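Local coordinates for histidine-containing phosphotransfer protein 2 (Oryza sativa, PDB 1YVI) that relays phosphoryl groups from cytokinin sensor histidine kinases to B-type response regulators in a multistep His-to-Asp phosphorelay, at residues N129-Q132 and T133-Q136. Sequence-based numbering, arbitrary orientation.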
ATOM      1  N   ASN A 129      -5.569   0.970   6.891  1.00 10.64           N
ATOM      2  CA  ASN A 129      -6.779   1.080   7.691  1.00 10.87           C
ATOM      3  C   ASN A 129      -7.969   0.508   6.909  1.00 12.52           C
ATOM      4  O   ASN A 129      -8.743  -0.320   7.411  1.00 12.48           O
ATOM      5  CB  ASN A 129      -7.057   2.563   7.978  1.00 11.37           C
ATOM      6  CG  ASN A 129      -8.434   2.777   8.589  1.00 13.76           C
ATOM      7  OD1 ASN A 129      -9.390   3.048   7.896  1.00 13.32           O
ATOM      8  ND2 ASN A 129      -8.534   2.586   9.894  1.00 11.58           N
ATOM      9  N   LYS A 130      -8.150   0.991   5.699  1.00 13.34           N
ATOM     10  CA  LYS A 130      -9.330   0.570   4.890  1.00 11.05           C
ATOM     11  C   LYS A 130      -9.206  -0.911   4.515  1.00 14.02           C
ATOM     12  O   LYS A 130     -10.184  -1.659   4.582  1.00 12.12           O
ATOM     13  CB  LYS A 130      -9.381   1.448   3.621  1.00 14.96           C
ATOM     14  CG  LYS A 130      -9.634   2.906   3.895  1.00 17.28           C
ATOM     15  CD  LYS A 130     -10.902   3.100   4.715  1.00 19.99           C
ATOM     16  CE  LYS A 130     -11.155   4.608   5.043  1.00 25.09           C
ATOM     17  NZ  LYS A 130     -10.333   5.088   6.186  1.00 21.29           N
ATOM     18  N   PHE A 131      -7.991  -1.349   4.147  1.00 12.97           N
ATOM     19  CA  PHE A 131      -7.746  -2.775   3.862  1.00 14.59           C
ATOM     20  C   PHE A 131      -8.074  -3.671   5.013  1.00 13.32           C
ATOM     21  O   PHE A 131      -8.618  -4.705   4.795  1.00 13.21           O
ATOM     22  CB  PHE A 131      -6.306  -3.091   3.431  1.00 13.52           C
ATOM     23  CG  PHE A 131      -5.974  -2.684   2.002  1.00 10.78           C
ATOM     24  CD1 PHE A 131      -6.959  -2.507   1.029  1.00 13.46           C
ATOM     25  CD2 PHE A 131      -4.616  -2.573   1.618  1.00 17.23           C
ATOM     26  CE1 PHE A 131      -6.603  -2.187  -0.304  1.00 16.95           C
ATOM     27  CE2 PHE A 131      -4.253  -2.310   0.285  1.00 12.50           C
ATOM     28  CZ  PHE A 131      -5.240  -2.075  -0.676  1.00 14.19           C
ATOM     29  N   GLN A 132      -7.731  -3.295   6.232  1.00 12.20           N
ATOM     30  CA  GLN A 132      -7.986  -4.155   7.368  1.00 12.84           C
ATOM     31  C   GLN A 132      -9.497  -4.296   7.636  1.00 13.42           C
ATOM     32  O   GLN A 132      -9.990  -5.374   7.888  1.00 13.96           O
ATOM     33  CB  GLN A 132      -7.297  -3.580   8.620  1.00 16.57           C
ATOM     34  CG  GLN A 132      -5.753  -3.731   8.588  1.00 13.45           C
ATOM     35  CD  GLN A 132      -5.314  -5.157   8.409  1.00 21.34           C
ATOM     36  OE1 GLN A 132      -5.647  -5.972   9.228  1.00 20.28           O
ATOM     37  NE2 GLN A 132      -4.564  -5.458   7.331  1.00 22.57           N
ATOM     38  N   THR A 133     -10.214  -3.191   7.558  1.00 11.74           N
ATOM     39  CA  THR A 133     -11.697  -3.203   7.626  1.00 13.16           C
ATOM     40  C   THR A 133     -12.281  -4.089   6.489  1.00 14.00           C
ATOM     41  O   THR A 133     -13.186  -4.893   6.732  1.00 15.54           O
ATOM     42  CB  THR A 133     -12.245  -1.756   7.556  1.00 15.12           C
ATOM     43  OG1 THR A 133     -11.687  -0.959   8.643  1.00 12.80           O
ATOM     44  CG2 THR A 133     -13.779  -1.736   7.639  1.00 19.25           C
ATOM     45  N   MET A 134     -11.765  -3.948   5.271  1.00 15.92           N
ATOM     46  CA  MET A 134     -12.196  -4.786   4.117  1.00 14.99           C
ATOM     47  C   MET A 134     -12.011  -6.257   4.435  1.00 18.02           C
ATOM     48  O   MET A 134     -12.924  -7.073   4.208  1.00 20.07           O
ATOM     49  CB  MET A 134     -11.410  -4.398   2.853  1.00 15.25           C
ATOM     50  CG  MET A 134     -11.863  -5.111   1.611  1.00 16.16           C
ATOM     51  SD  MET A 134     -10.556  -5.036   0.360  1.00 18.74           S
ATOM     52  CE  MET A 134      -9.628  -6.468   0.788  1.00 14.00           C
ATOM     53  N   LEU A 135     -10.840  -6.604   4.959  1.00 13.46           N
ATOM     54  CA  LEU A 135     -10.496  -8.033   5.279  1.00 18.05           C
ATOM     55  C   LEU A 135     -11.465  -8.667   6.276  1.00 21.61           C
ATOM     56  O   LEU A 135     -11.868  -9.851   6.137  1.00 19.29           O
ATOM     57  CB  LEU A 135      -9.064  -8.172   5.828  1.00 13.65           C
ATOM     58  CG  LEU A 135      -7.953  -7.844   4.823  1.00 14.75           C
ATOM     59  CD1 LEU A 135      -6.577  -7.752   5.507  1.00 19.51           C
ATOM     60  CD2 LEU A 135      -7.893  -8.899   3.724  1.00 14.77           C
ATOM     61  N   GLN A 136     -11.778  -7.897   7.311  1.00 21.53           N
ATOM     62  CA  GLN A 136     -12.726  -8.298   8.331  1.00 26.68           C
ATOM     63  C   GLN A 136     -14.096  -8.506   7.681  1.00 26.02           C
ATOM     64  O   GLN A 136     -14.728  -9.562   7.882  1.00 26.61           O
ATOM     65  CB  GLN A 136     -12.742  -7.223   9.413  1.00 24.06           C
ATOM     66  CG  GLN A 136     -13.536  -7.456  10.698  1.00 36.99           C
ATOM     67  CD  GLN A 136     -13.111  -6.387  11.761  1.00 46.13           C
ATOM     68  OE1 GLN A 136     -12.360  -5.450  11.431  1.00 52.48           O
ATOM     69  NE2 GLN A 136     -13.580  -6.530  13.018  1.00 48.89           N
TER
HETATM   70  O   HOH W   1     -11.775   1.685   8.061  1.00 14.54           O
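Two torsions bring Q132 and L135 together one helical turn apart: L135 has CG beside its backbone N (chi1 -67°), and the Q132 chain bends at chi2 (-56°). As a result the amide end of Q132 meets the isobutyl group of L135 at an oblique crossing, NE2 of Q132 lying 3.6 Å from CD1 of L135. The same L135 rotamer lays CG 3.2 Å from the carbonyl O of F131, the atom that accepts the L135 N-H at 2.9 Å. With an alanine at L135, CG and both methyls are gone, which would probably leave the Q132 amide without this apolar neighbour and open a gap beside helix 42-65. The helix's i to i+4 bonds continue on either side of it, from T133 N to N129 O, M134 N to K130 O and Q136 N to Q132 O; the first is nearly straight (175° at the hydrogen). On the polar side, a water donates to N129 OD1 at 2.8 Å and also bonds T133 OG1 at 2.7 Å, tying the two side chains across the turn. K130 NZ grips that same OD1, its 2.8 Å bond tilted well out of the carbonyl plane. On the buried side, M134 SD approaches F131 CD1 obliquely at 4.4 Å. Helix 110-142 belongs to the helical bundle of an HPt domain; here F131 and L135 pack on helix 42-65, while K130, F131 and M134 meet helix 2-19.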